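Local coordinates for hydrogenase expression/formation protein (HypB) (PDB 2WSM), which probably binds and hydrolyses GTP and handles nickel as a maturation factor for hydrogenase, with dimerization that depends on GTP, at residues K20-L25 / D125-E130; G61-D66 / K82-S87; V160-A165 / I191-K196. All coordinates share one frame; numbering follows the deposited sequence.

Contact 1. Residues K20-L25 / D125-E130; sequences KNREAL and DFDLGE
R22 on helix 12-28 grips the carboxylate of D127 end-on. NH2 bonds to OD2 of D127 at 2.9 Å, and NH1 bonds to OD1 of the same residue at 3.1 Å. OD2 uses its syn lone pair, and the guanidinium and carboxylate planes are turned 32° apart. NH2 of R22 makes a further bond, to the backbone O of E130 at 3.1 Å. A water accepts from NE of R22 and donates to that same carbonyl. G129 lies under the guanidinium, its CA 3.3 Å from the plane and toward the rim. R22 sends CG anti to its backbone nitrogen (chi1 -175°), and a bend at chi3 turns the guanidinium onto the loop. A leucine in its place would probably leave the D127 carboxylate without its charged mate and the E130 carbonyl without a protein donor from the helix.

At the residue before it, ND2 of N21 donates to the O of L128 at 3.1 Å, with the acceptor almost in the amide plane. ND2 also hydrogen-bonds to the O of A96. CD1 of L25 rests against the O of G129 at 3.3 Å. G129 has no side chain; a CB there would run into CB of N21, and its absence lets the helix come this close.

The loop is braced from within. The backbone N of L128 donates to OE2 of E130, whose OE1 pairs with R133 and N34. The N of G129 meets OD2 of D127 from above the carboxylate plane, at 3.0 Å. This closes an Asx turn, in the loop between strands 111-118 and 132-138 of the P-loop NTPase domain.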
ATOM      1  N   LYS A  20     -14.405 -16.285   4.844  1.00 29.55           N
ATOM      2  CA  LYS A  20     -14.381 -17.314   5.882  1.00 33.22           C
ATOM      3  C   LYS A  20     -14.066 -16.720   7.255  1.00 34.78           C
ATOM      4  O   LYS A  20     -14.674 -17.102   8.262  1.00 35.39           O
ATOM      5  CB  LYS A  20     -13.377 -18.417   5.540  1.00 35.32           C
ATOM      6  CG  LYS A  20     -13.767 -19.260   4.339  1.00 38.74           C
ATOM      7  CD  LYS A  20     -12.551 -19.954   3.753  1.00 48.86           C
ATOM      8  CE  LYS A  20     -12.198 -21.216   4.526  1.00 56.32           C
ATOM      9  NZ  LYS A  20     -12.922 -22.407   3.991  1.00 59.27           N
ATOM     10  N   ASN A  21     -13.121 -15.784   7.289  1.00 30.57           N
ATOM     11  CA  ASN A  21     -12.777 -15.113   8.532  1.00 29.93           C
ATOM     12  C   ASN A  21     -13.983 -14.355   9.066  1.00 31.38           C
ATOM     13  O   ASN A  21     -14.264 -14.376  10.268  1.00 31.36           O
ATOM     14  CB  ASN A  21     -11.574 -14.182   8.351  1.00 25.11           C
ATOM     15  CG  ASN A  21     -10.287 -14.941   8.044  1.00 32.93           C
ATOM     16  OD1 ASN A  21     -10.226 -16.166   8.173  1.00 29.15           O
ATOM     17  ND2 ASN A  21      -9.255 -14.213   7.625  1.00 31.43           N
ATOM     18  N   ARG A  22     -14.707 -13.710   8.156  1.00 31.68           N
ATOM     19  CA  ARG A  22     -15.889 -12.927   8.514  1.00 29.89           C
ATOM     20  C   ARG A  22     -17.008 -13.821   9.060  1.00 30.95           C
ATOM     21  O   ARG A  22     -17.609 -13.521  10.091  1.00 32.07           O
ATOM     22  CB  ARG A  22     -16.366 -12.110   7.307  1.00 24.86           C
ATOM     23  CG  ARG A  22     -17.514 -11.160   7.597  1.00 33.93           C
ATOM     24  CD  ARG A  22     -17.674 -10.107   6.492  1.00 34.80           C
ATOM     25  NE  ARG A  22     -16.673  -9.044   6.593  1.00 34.86           N
ATOM     26  CZ  ARG A  22     -15.619  -8.915   5.788  1.00 31.81           C
ATOM     27  NH1 ARG A  22     -15.421  -9.777   4.802  1.00 28.40           N
ATOM     28  NH2 ARG A  22     -14.764  -7.917   5.967  1.00 28.60           N
ATOM     29  N   GLU A  23     -17.269 -14.936   8.389  1.00 31.74           N
ATOM     30  CA  GLU A  23     -18.286 -15.868   8.874  1.00 30.83           C
ATOM     31  C   GLU A  23     -17.913 -16.446  10.235  1.00 33.14           C
ATOM     32  O   GLU A  23     -18.756 -16.531  11.127  1.00 35.71           O
ATOM     33  CB  GLU A  23     -18.539 -16.985   7.859  1.00 28.77           C
ATOM     34  CG  GLU A  23     -19.560 -18.034   8.307  1.00 37.68           C
ATOM     35  CD  GLU A  23     -20.815 -17.440   8.945  1.00 42.39           C
ATOM     36  OE1 GLU A  23     -21.146 -16.267   8.678  1.00 39.81           O
ATOM     37  OE2 GLU A  23     -21.479 -18.160   9.724  1.00 48.70           O
ATOM     38  N   ALA A  24     -16.648 -16.834  10.392  1.00 29.36           N
ATOM     39  CA  ALA A  24     -16.182 -17.397  11.650  1.00 30.61           C
ATOM     40  C   ALA A  24     -16.339 -16.376  12.765  1.00 32.87           C
ATOM     41  O   ALA A  24     -16.810 -16.699  13.852  1.00 34.59           O
ATOM     42  CB  ALA A  24     -14.728 -17.848  11.533  1.00 36.75           C
ATOM     43  N   LEU A  25     -15.959 -15.134  12.483  1.00 33.97           N
ATOM     44  CA  LEU A  25     -16.150 -14.047  13.435  1.00 32.31           C
ATOM     45  C   LEU A  25     -17.628 -13.847  13.773  1.00 30.10           C
ATOM     46  O   LEU A  25     -17.974 -13.485  14.898  1.00 27.31           O
ATOM     47  CB  LEU A  25     -15.557 -12.749  12.887  1.00 33.09           C
ATOM     48  CG  LEU A  25     -14.032 -12.639  12.884  1.00 31.21           C
ATOM     49  CD1 LEU A  25     -13.580 -11.558  11.919  1.00 25.95           C
ATOM     50  CD2 LEU A  25     -13.516 -12.361  14.297  1.00 32.32           C
ATOM     51  N   ASP A 125      -5.766  -2.728  -0.067  1.00 28.80           N
ATOM     52  CA  ASP A 125      -6.508  -3.724  -0.841  1.00 33.17           C
ATOM     53  C   ASP A 125      -6.747  -5.066  -0.155  1.00 35.62           C
ATOM     54  O   ASP A 125      -7.280  -5.985  -0.777  1.00 37.77           O
ATOM     55  CB  ASP A 125      -5.796  -3.996  -2.168  1.00 37.17           C
ATOM     56  CG  ASP A 125      -5.943  -2.860  -3.150  1.00 42.57           C
ATOM     57  OD1 ASP A 125      -4.961  -2.583  -3.866  1.00 48.37           O
ATOM     58  OD2 ASP A 125      -7.036  -2.245  -3.207  1.00 39.98           O
ATOM     59  N   PHE A 126      -6.357  -5.195   1.107  1.00 27.66           N
ATOM     60  CA  PHE A 126      -6.496  -6.478   1.780  1.00 27.85           C
ATOM     61  C   PHE A 126      -7.575  -6.539   2.864  1.00 30.57           C
ATOM     62  O   PHE A 126      -7.395  -6.069   3.986  1.00 29.88           O
ATOM     63  CB  PHE A 126      -5.137  -6.966   2.271  1.00 24.83           C
ATOM     64  CG  PHE A 126      -4.142  -7.127   1.161  1.00 32.68           C
ATOM     65  CD1 PHE A 126      -4.103  -8.296   0.416  1.00 31.79           C
ATOM     66  CD2 PHE A 126      -3.285  -6.090   0.821  1.00 27.16           C
ATOM     67  CE1 PHE A 126      -3.200  -8.442  -0.626  1.00 30.72           C
ATOM     68  CE2 PHE A 126      -2.383  -6.227  -0.217  1.00 29.07           C
ATOM     69  CZ  PHE A 126      -2.338  -7.406  -0.944  1.00 28.86           C
ATOM     70  N   ASP A 127      -8.705  -7.124   2.495  1.00 27.78           N
ATOM     71  CA  ASP A 127      -9.772  -7.417   3.436  1.00 29.91           C
ATOM     72  C   ASP A 127      -9.316  -8.548   4.365  1.00 26.87           C
ATOM     73  O   ASP A 127      -8.952  -9.621   3.907  1.00 25.79           O
ATOM     74  CB  ASP A 127     -11.024  -7.836   2.658  1.00 28.23           C
ATOM     75  CG  ASP A 127     -12.254  -7.963   3.534  1.00 29.42           C
ATOM     76  OD1 ASP A 127     -13.284  -8.434   3.017  1.00 37.26           O
ATOM     77  OD2 ASP A 127     -12.203  -7.591   4.726  1.00 27.18           O
ATOM     78  N   LEU A 128      -9.320  -8.304   5.668  1.00 25.98           N
ATOM     79  CA  LEU A 128      -8.944  -9.344   6.616  1.00 26.12           C
ATOM     80  C   LEU A 128     -10.163 -10.154   7.049  1.00 27.00           C
ATOM     81  O   LEU A 128     -10.030 -11.249   7.597  1.00 26.83           O
ATOM     82  CB  LEU A 128      -8.260  -8.728   7.844  1.00 23.89           C
ATOM     83  CG  LEU A 128      -7.025  -7.863   7.565  1.00 23.66           C
ATOM     84  CD1 LEU A 128      -6.371  -7.421   8.863  1.00 22.77           C
ATOM     85  CD2 LEU A 128      -6.029  -8.613   6.685  1.00 22.89           C
ATOM     86  N   GLY A 129     -11.349  -9.604   6.796  1.00 27.38           N
ATOM     87  CA  GLY A 129     -12.590 -10.199   7.247  1.00 26.22           C
ATOM     88  C   GLY A 129     -13.107  -9.439   8.448  1.00 26.21           C
ATOM     89  O   GLY A 129     -14.023  -9.887   9.141  1.00 28.30           O
ATOM     90  N   GLU A 130     -12.514  -8.272   8.682  1.00 26.10           N
ATOM     91  CA  GLU A 130     -12.816  -7.452   9.850  1.00 22.82           C
ATOM     92  C   GLU A 130     -14.171  -6.734   9.798  1.00 22.43           C
ATOM     93  O   GLU A 130     -14.734  -6.508   8.731  1.00 22.57           O
ATOM     94  CB  GLU A 130     -11.697  -6.427  10.064  1.00 23.82           C
ATOM     95  CG  GLU A 130     -11.665  -5.309   9.049  1.00 22.26           C
ATOM     96  CD  GLU A 130     -10.852  -5.641   7.804  1.00 23.76           C
ATOM     97  OE1 GLU A 130     -10.347  -4.702   7.164  1.00 22.21           O
ATOM     98  OE2 GLU A 130     -10.717  -6.827   7.453  1.00 25.97           O
TER
HETATM   99  O   HOH W   1     -17.385  -7.781   8.691  1.00 31.85           O

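Contact 2. Residues G61-D66 / K82-S87; sequences GAMLGD and KAEAIS
Strands 60-64 and 82-85 run side by side in parallel, with segment axes 4.9 Å apart and 7° between their directions. With helix 70-77 they form a beta-alpha-beta unit of the P-loop NTPase fold, and strand 82-85 is the outermost on this side of the sheet within the chain. Hydrogen bonds alternate across the pair. A62 N donates to K82 O, and E84 N donates to A62 O. L64 N then gives a nearly straight bond to E84 O at 3.0 Å.

A62, L64, A83 and A85 share one face. CB of A62 and CB of A83 lie 4.3 Å apart, and helix 70-77 covers this face, with Y73 against L64 and A85, and V76 against A83. The other face carries M63 and E84, with I86 just past the strand end. M63 and I86 cross at about a right angle. A bend at chi3 of M63 (64°) brings its CE back over CG1 of I86, at 3.8 Å. I99 of helix 96-100 also packs on M63, and M98 on I86. E84 holds its CG between the backbone N and the carbonyl carbon (chi1 65°). The extended chain beyond brings OE2 to 4.2 Å from CE of M63, while OE1 forms a salt bridge with R102.

Just past strand 82-85, I86 N donates to L64 O at 2.9 Å, from above the carbonyl plane. A water also donates to L64 O and to I86 O. The tightest apolar touch is between CD1 of I86 and CB of M63, at 3.4 Å.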
ATOM      1  N   GLY A  61      -8.988  -9.851  22.644  1.00 29.94           N
ATOM      2  CA  GLY A  61      -7.842 -10.506  22.048  1.00 23.43           C
ATOM      3  C   GLY A  61      -7.022  -9.488  21.269  1.00 28.63           C
ATOM      4  O   GLY A  61      -7.547  -8.476  20.800  1.00 23.61           O
ATOM      5  N   ALA A  62      -5.729  -9.757  21.128  1.00 26.77           N
ATOM      6  CA  ALA A  62      -4.849  -8.874  20.379  1.00 27.35           C
ATOM      7  C   ALA A  62      -3.954  -9.652  19.420  1.00 22.61           C
ATOM      8  O   ALA A  62      -3.269 -10.591  19.815  1.00 26.08           O
ATOM      9  CB  ALA A  62      -4.008  -8.040  21.330  1.00 24.14           C
ATOM     10  N   MET A  63      -3.980  -9.254  18.157  1.00 22.39           N
ATOM     11  CA  MET A  63      -3.077  -9.788  17.150  1.00 21.14           C
ATOM     12  C   MET A  63      -2.149  -8.672  16.687  1.00 24.41           C
ATOM     13  O   MET A  63      -2.586  -7.705  16.056  1.00 22.66           O
ATOM     14  CB  MET A  63      -3.869 -10.356  15.974  1.00 20.44           C
ATOM     15  CG  MET A  63      -4.816 -11.484  16.382  1.00 29.70           C
ATOM     16  SD  MET A  63      -5.611 -12.314  14.994  1.00 30.13           S
ATOM     17  CE  MET A  63      -4.185 -13.038  14.188  1.00 39.15           C
ATOM     18  N   LEU A  64      -0.867  -8.802  17.015  1.00 27.71           N
ATOM     19  CA  LEU A  64       0.094  -7.736  16.757  1.00 24.82           C
ATOM     20  C   LEU A  64       0.916  -7.999  15.509  1.00 24.33           C
ATOM     21  O   LEU A  64       1.812  -8.841  15.512  1.00 29.50           O
ATOM     22  CB  LEU A  64       1.010  -7.539  17.965  1.00 25.82           C
ATOM     23  CG  LEU A  64       0.319  -7.229  19.292  1.00 26.89           C
ATOM     24  CD1 LEU A  64       1.346  -7.064  20.390  1.00 30.11           C
ATOM     25  CD2 LEU A  64      -0.574  -5.974  19.183  1.00 23.63           C
ATOM     26  N   GLY A  65       0.613  -7.255  14.450  1.00 24.45           N
ATOM     27  CA  GLY A  65       1.291  -7.391  13.177  1.00 25.70           C
ATOM     28  C   GLY A  65       2.461  -6.449  12.961  1.00 28.39           C
ATOM     29  O   GLY A  65       3.136  -6.536  11.939  1.00 24.49           O
ATOM     30  N   ASP A  66       2.689  -5.528  13.892  1.00 24.05           N
ATOM     31  CA  ASP A  66       3.962  -4.809  13.916  1.00 31.60           C
ATOM     32  C   ASP A  66       4.870  -5.520  14.907  1.00 35.40           C
ATOM     33  O   ASP A  66       4.387  -6.127  15.860  1.00 33.42           O
ATOM     34  CB  ASP A  66       3.777  -3.341  14.310  1.00 28.78           C
ATOM     35  CG  ASP A  66       3.962  -2.391  13.138  1.00 25.64           C
ATOM     36  OD1 ASP A  66       3.487  -1.242  13.219  1.00 23.74           O
ATOM     37  OD2 ASP A  66       4.590  -2.788  12.134  1.00 32.43           O
ATOM     38  N   LYS A  82      -5.329 -12.827  25.867  1.00 41.28           N
ATOM     39  CA  LYS A  82      -4.722 -13.615  24.807  1.00 39.76           C
ATOM     40  C   LYS A  82      -4.080 -12.666  23.798  1.00 39.41           C
ATOM     41  O   LYS A  82      -4.716 -11.721  23.330  1.00 32.03           O
ATOM     42  CB  LYS A  82      -5.771 -14.483  24.121  1.00 42.06           C
ATOM     43  CG  LYS A  82      -6.511 -15.432  25.054  1.00 51.69           C
ATOM     44  CD  LYS A  82      -7.570 -16.234  24.303  1.00 51.79           C
ATOM     45  CE  LYS A  82      -8.189 -17.309  25.188  1.00 55.62           C
ATOM     46  NZ  LYS A  82      -8.869 -16.725  26.381  1.00 57.64           N
ATOM     47  N   ALA A  83      -2.818 -12.915  23.467  1.00 36.58           N
ATOM     48  CA  ALA A  83      -2.092 -12.059  22.540  1.00 34.38           C
ATOM     49  C   ALA A  83      -1.051 -12.855  21.775  1.00 39.48           C
ATOM     50  O   ALA A  83      -0.579 -13.892  22.244  1.00 44.76           O
ATOM     51  CB  ALA A  83      -1.434 -10.919  23.279  1.00 35.38           C
ATOM     52  N   GLU A  84      -0.685 -12.371  20.595  1.00 35.71           N
ATOM     53  CA  GLU A  84       0.351 -13.039  19.822  1.00 39.10           C
ATOM     54  C   GLU A  84       0.855 -12.206  18.654  1.00 37.19           C
ATOM     55  O   GLU A  84       0.099 -11.451  18.034  1.00 33.48           O
ATOM     56  CB  GLU A  84      -0.145 -14.392  19.319  1.00 35.28           C
ATOM     57  CG  GLU A  84      -1.284 -14.303  18.338  1.00 31.59           C
ATOM     58  CD  GLU A  84      -1.693 -15.661  17.828  1.00 43.79           C
ATOM     59  OE1 GLU A  84      -1.494 -16.651  18.569  1.00 38.97           O
ATOM     60  OE2 GLU A  84      -2.205 -15.739  16.688  1.00 45.20           O
ATOM     61  N   ALA A  85       2.149 -12.342  18.381  1.00 32.42           N
ATOM     62  CA  ALA A  85       2.756 -11.745  17.213  1.00 32.49           C
ATOM     63  C   ALA A  85       2.239 -12.474  15.987  1.00 32.35           C
ATOM     64  O   ALA A  85       2.120 -13.694  15.987  1.00 34.36           O
ATOM     65  CB  ALA A  85       4.279 -11.845  17.285  1.00 26.81           C
ATOM     66  N   ILE A  86       1.900 -11.716  14.953  1.00 31.52           N
ATOM     67  CA  ILE A  86       1.589 -12.298  13.661  1.00 30.35           C
ATOM     68  C   ILE A  86       2.878 -12.314  12.866  1.00 28.33           C
ATOM     69  O   ILE A  86       3.574 -11.299  12.794  1.00 30.41           O
ATOM     70  CB  ILE A  86       0.547 -11.462  12.903  1.00 29.99           C
ATOM     71  CG1 ILE A  86      -0.749 -11.373  13.709  1.00 26.83           C
ATOM     72  CG2 ILE A  86       0.281 -12.053  11.514  1.00 29.53           C
ATOM     73  CD1 ILE A  86      -1.519 -10.101  13.465  1.00 26.98           C
ATOM     74  N   SER A  87       3.215 -13.462  12.291  1.00 27.82           N
ATOM     75  CA  SER A  87       4.372 -13.535  11.401  1.00 36.57           C
ATOM     76  C   SER A  87       3.952 -13.058  10.020  1.00 30.34           C
ATOM     77  O   SER A  87       3.106 -13.678   9.380  1.00 30.11           O
ATOM     78  CB  SER A  87       4.912 -14.960  11.319  1.00 32.80           C
ATOM     79  OG  SER A  87       4.781 -15.606  12.570  1.00 41.42           O
TER
HETATM   80  O   HOH W   2       4.664  -9.374  14.511  1.00 39.75           O

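Contact 3. Residues V160-A165 / I191-K196; sequences VINKVA and IEMDLK
I161 joins segment 191-196 through both of its backbone polar atoms. Its N donates to I191 O at 2.9 Å, and its O accepts from M193 N at 2.7 Å. Both donors lie nearly along the C=O axis. The paired strands then give way to a turn, where V164 N donates to M193 O at 3.1 Å, close to straight at 171°. The carbonyl of M193 thus takes up the start of the short 3-10 segment at V164 and A165.

The apolar contacts centre on M193 and V164. CG1 of V160 lies beside CB of M193 at 3.9 Å and also approaches SD. M193 has its CG anti to the backbone N (chi1 -178°), and a bend at chi3 brings CE back toward CG1 of V160. W204 of helix 201-212 also packs on M193. CG1 of V164 reaches CB of E192, and CG2 meets CB of D194 at 4.0 Å.

These are the last two strands of the parallel sheet in the P-loop NTPase fold, and strand 189-192 is outermost within the chain. Segment 160-165 carries the sequence NKVA, resembling the NKxD guanine-recognition motif of GTPases but with alanine in the aspartate position.

The polar side chains lie at the strand ends. ND2 of N162 donates to the O of S41 in the probable P-loop. A water accepts from L195 N and lies doubtfully close to OD1 of N162. CB of A165 packs against OD2 of D194 at 3.4 Å. A165 N gives this oxygen a weak bond, and K196 NZ makes a salt bridge to it at 2.9 Å.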
ATOM      1  N   VAL A 160      -7.996   8.229  13.503  1.00 22.67           N
ATOM      2  CA  VAL A 160      -7.455   8.790  14.731  1.00 21.60           C
ATOM      3  C   VAL A 160      -6.264   9.692  14.443  1.00 25.46           C
ATOM      4  O   VAL A 160      -5.241   9.244  13.915  1.00 22.75           O
ATOM      5  CB  VAL A 160      -7.021   7.698  15.725  1.00 26.12           C
ATOM      6  CG1 VAL A 160      -6.506   8.330  17.026  1.00 25.56           C
ATOM      7  CG2 VAL A 160      -8.172   6.743  16.008  1.00 23.88           C
ATOM      8  N   ILE A 161      -6.411  10.968  14.780  1.00 22.03           N
ATOM      9  CA  ILE A 161      -5.289  11.893  14.739  1.00 26.37           C
ATOM     10  C   ILE A 161      -4.693  11.954  16.146  1.00 22.86           C
ATOM     11  O   ILE A 161      -5.372  12.304  17.104  1.00 25.98           O
ATOM     12  CB  ILE A 161      -5.719  13.279  14.233  1.00 27.50           C
ATOM     13  CG1 ILE A 161      -6.431  13.140  12.883  1.00 23.22           C
ATOM     14  CG2 ILE A 161      -4.521  14.190  14.095  1.00 21.89           C
ATOM     15  CD1 ILE A 161      -7.174  14.386  12.445  1.00 28.87           C
ATOM     16  N   ASN A 162      -3.414  11.612  16.244  1.00 22.05           N
ATOM     17  CA  ASN A 162      -2.814  11.164  17.485  1.00 27.50           C
ATOM     18  C   ASN A 162      -1.703  12.076  17.977  1.00 29.71           C
ATOM     19  O   ASN A 162      -1.095  12.814  17.197  1.00 25.56           O
ATOM     20  CB  ASN A 162      -2.258   9.740  17.285  1.00 32.53           C
ATOM     21  CG  ASN A 162      -1.963   9.038  18.593  1.00 31.23           C
ATOM     22  OD1 ASN A 162      -2.552   9.351  19.621  1.00 35.39           O
ATOM     23  ND2 ASN A 162      -1.047   8.079  18.560  1.00 36.21           N
ATOM     24  N   LYS A 163      -1.436  12.002  19.280  1.00 29.03           N
ATOM     25  CA  LYS A 163      -0.389  12.793  19.913  1.00 32.25           C
ATOM     26  C   LYS A 163      -0.568  14.280  19.610  1.00 31.39           C
ATOM     27  O   LYS A 163       0.407  14.994  19.370  1.00 36.81           O
ATOM     28  CB  LYS A 163       0.999  12.313  19.461  1.00 29.45           C
ATOM     29  CG  LYS A 163       1.303  10.857  19.795  1.00 28.98           C
ATOM     30  CD  LYS A 163       2.728  10.457  19.396  1.00 34.64           C
ATOM     31  CE  LYS A 163       2.835   8.945  19.181  1.00 43.58           C
ATOM     32  NZ  LYS A 163       4.234   8.412  19.270  1.00 40.55           N
ATOM     33  N   VAL A 164      -1.813  14.746  19.622  1.00 27.70           N
ATOM     34  CA  VAL A 164      -2.098  16.138  19.261  1.00 36.12           C
ATOM     35  C   VAL A 164      -1.440  17.172  20.189  1.00 37.64           C
ATOM     36  O   VAL A 164      -1.111  18.279  19.756  1.00 35.86           O
ATOM     37  CB  VAL A 164      -3.616  16.422  19.161  1.00 31.57           C
ATOM     38  CG1 VAL A 164      -4.268  15.489  18.151  1.00 24.00           C
ATOM     39  CG2 VAL A 164      -4.279  16.299  20.527  1.00 34.98           C
ATOM     40  N   ALA A 165      -1.245  16.820  21.458  1.00 37.45           N
ATOM     41  CA  ALA A 165      -0.612  17.746  22.399  1.00 41.66           C
ATOM     42  C   ALA A 165       0.837  18.060  22.018  1.00 42.08           C
ATOM     43  O   ALA A 165       1.474  18.910  22.636  1.00 45.86           O
ATOM     44  CB  ALA A 165      -0.694  17.220  23.832  1.00 41.57           C
ATOM     45  N   ILE A 191     -11.308  11.302  15.522  1.00 31.81           N
ATOM     46  CA  ILE A 191     -10.993  11.606  16.905  1.00 29.55           C
ATOM     47  C   ILE A 191      -9.622  12.247  17.003  1.00 25.64           C
ATOM     48  O   ILE A 191      -8.658  11.753  16.429  1.00 29.86           O
ATOM     49  CB  ILE A 191     -11.025  10.334  17.774  1.00 31.85           C
ATOM     50  CG1 ILE A 191     -12.431   9.730  17.783  1.00 30.35           C
ATOM     51  CG2 ILE A 191     -10.565  10.649  19.184  1.00 30.63           C
ATOM     52  CD1 ILE A 191     -12.508   8.333  18.384  1.00 25.74           C
ATOM     53  N   GLU A 192      -9.541  13.359  17.717  1.00 30.25           N
ATOM     54  CA  GLU A 192      -8.262  13.980  18.010  1.00 30.35           C
ATOM     55  C   GLU A 192      -7.799  13.453  19.353  1.00 27.47           C
ATOM     56  O   GLU A 192      -8.483  13.619  20.362  1.00 27.87           O
ATOM     57  CB  GLU A 192      -8.406  15.495  18.059  1.00 36.56           C
ATOM     58  CG  GLU A 192      -9.017  16.099  16.807  1.00 35.17           C
ATOM     59  CD  GLU A 192      -9.413  17.542  17.022  1.00 43.77           C
ATOM     60  OE1 GLU A 192      -8.547  18.342  17.447  1.00 33.47           O
ATOM     61  OE2 GLU A 192     -10.596  17.871  16.782  1.00 51.95           O
ATOM     62  N   MET A 193      -6.639  12.813  19.376  1.00 28.34           N
ATOM     63  CA  MET A 193      -6.280  12.029  20.548  1.00 26.12           C
ATOM     64  C   MET A 193      -4.902  12.346  21.088  1.00 29.12           C
ATOM     65  O   MET A 193      -3.958  12.581  20.335  1.00 30.51           O
ATOM     66  CB  MET A 193      -6.396  10.532  20.238  1.00 30.73           C
ATOM     67  CG  MET A 193      -6.083   9.607  21.419  1.00 32.37           C
ATOM     68  SD  MET A 193      -6.139   7.853  20.973  1.00 31.09           S
ATOM     69  CE  MET A 193      -7.904   7.584  20.850  1.00 23.21           C
ATOM     70  N   ASP A 194      -4.809  12.367  22.412  1.00 32.17           N
ATOM     71  CA  ASP A 194      -3.527  12.419  23.096  1.00 35.80           C
ATOM     72  C   ASP A 194      -3.649  11.605  24.377  1.00 35.65           C
ATOM     73  O   ASP A 194      -4.252  12.052  25.350  1.00 38.02           O
ATOM     74  CB  ASP A 194      -3.132  13.855  23.417  1.00 37.24           C
ATOM     75  CG  ASP A 194      -1.736  13.951  23.979  1.00 37.28           C
ATOM     76  OD1 ASP A 194      -1.609  14.080  25.210  1.00 44.40           O
ATOM     77  OD2 ASP A 194      -0.764  13.885  23.194  1.00 35.59           O
ATOM     78  N   LEU A 195      -3.095  10.400  24.366  1.00 34.94           N
ATOM     79  CA  LEU A 195      -3.256   9.491  25.496  1.00 40.79           C
ATOM     80  C   LEU A 195      -2.683  10.074  26.794  1.00 42.70           C
ATOM     81  O   LEU A 195      -3.260   9.893  27.869  1.00 44.85           O
ATOM     82  CB  LEU A 195      -2.666   8.108  25.174  1.00 32.82           C
ATOM     83  CG  LEU A 195      -3.498   7.305  24.161  1.00 36.98           C
ATOM     84  CD1 LEU A 195      -2.894   5.931  23.858  1.00 30.99           C
ATOM     85  CD2 LEU A 195      -4.932   7.153  24.656  1.00 36.52           C
ATOM     86  N   LYS A 196      -1.567  10.789  26.686  1.00 39.42           N
ATOM     87  CA  LYS A 196      -0.954  11.435  27.844  1.00 45.17           C
ATOM     88  C   LYS A 196      -1.966  12.293  28.600  1.00 46.78           C
ATOM     89  O   LYS A 196      -2.132  12.154  29.812  1.00 46.49           O
ATOM     90  CB  LYS A 196       0.236  12.297  27.421  1.00 45.82           C
ATOM     91  CG  LYS A 196       1.396  11.525  26.812  1.00 50.56           C
ATOM     92  CD  LYS A 196       2.514  12.466  26.361  1.00 58.02           C
ATOM     93  CE  LYS A 196       2.038  13.456  25.287  1.00 58.16           C
ATOM     94  NZ  LYS A 196       1.770  12.811  23.963  1.00 46.02           N
TER
HETATM   95  O   HOH W   3      -1.709   9.773  21.844  1.00 22.67           O

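How the contacts relate
Along the chain, contact 2 falls between the two segments of contact 1, and contact 3 comes after both. Contacts 2 and 3 belong to the same seven-stranded parallel sheet. Each pairs a strand outermost within the chain with its inner neighbour, 82-85 with 60-64 and 189-192 with 158-162. They lie on opposite sides of the chain's centre, their own centres about 23 Å apart. Contact 1 instead ties helix 12-28 to the loop before strand 132-138. Its centre is about 16 Å from that of contact 2 and about 28 Å from that of contact 3. None touches another. Contacts 2 and 3 close the sheet's two margins, and contact 1 packs the N-terminal helix against a loop of the same nucleotide-binding domain.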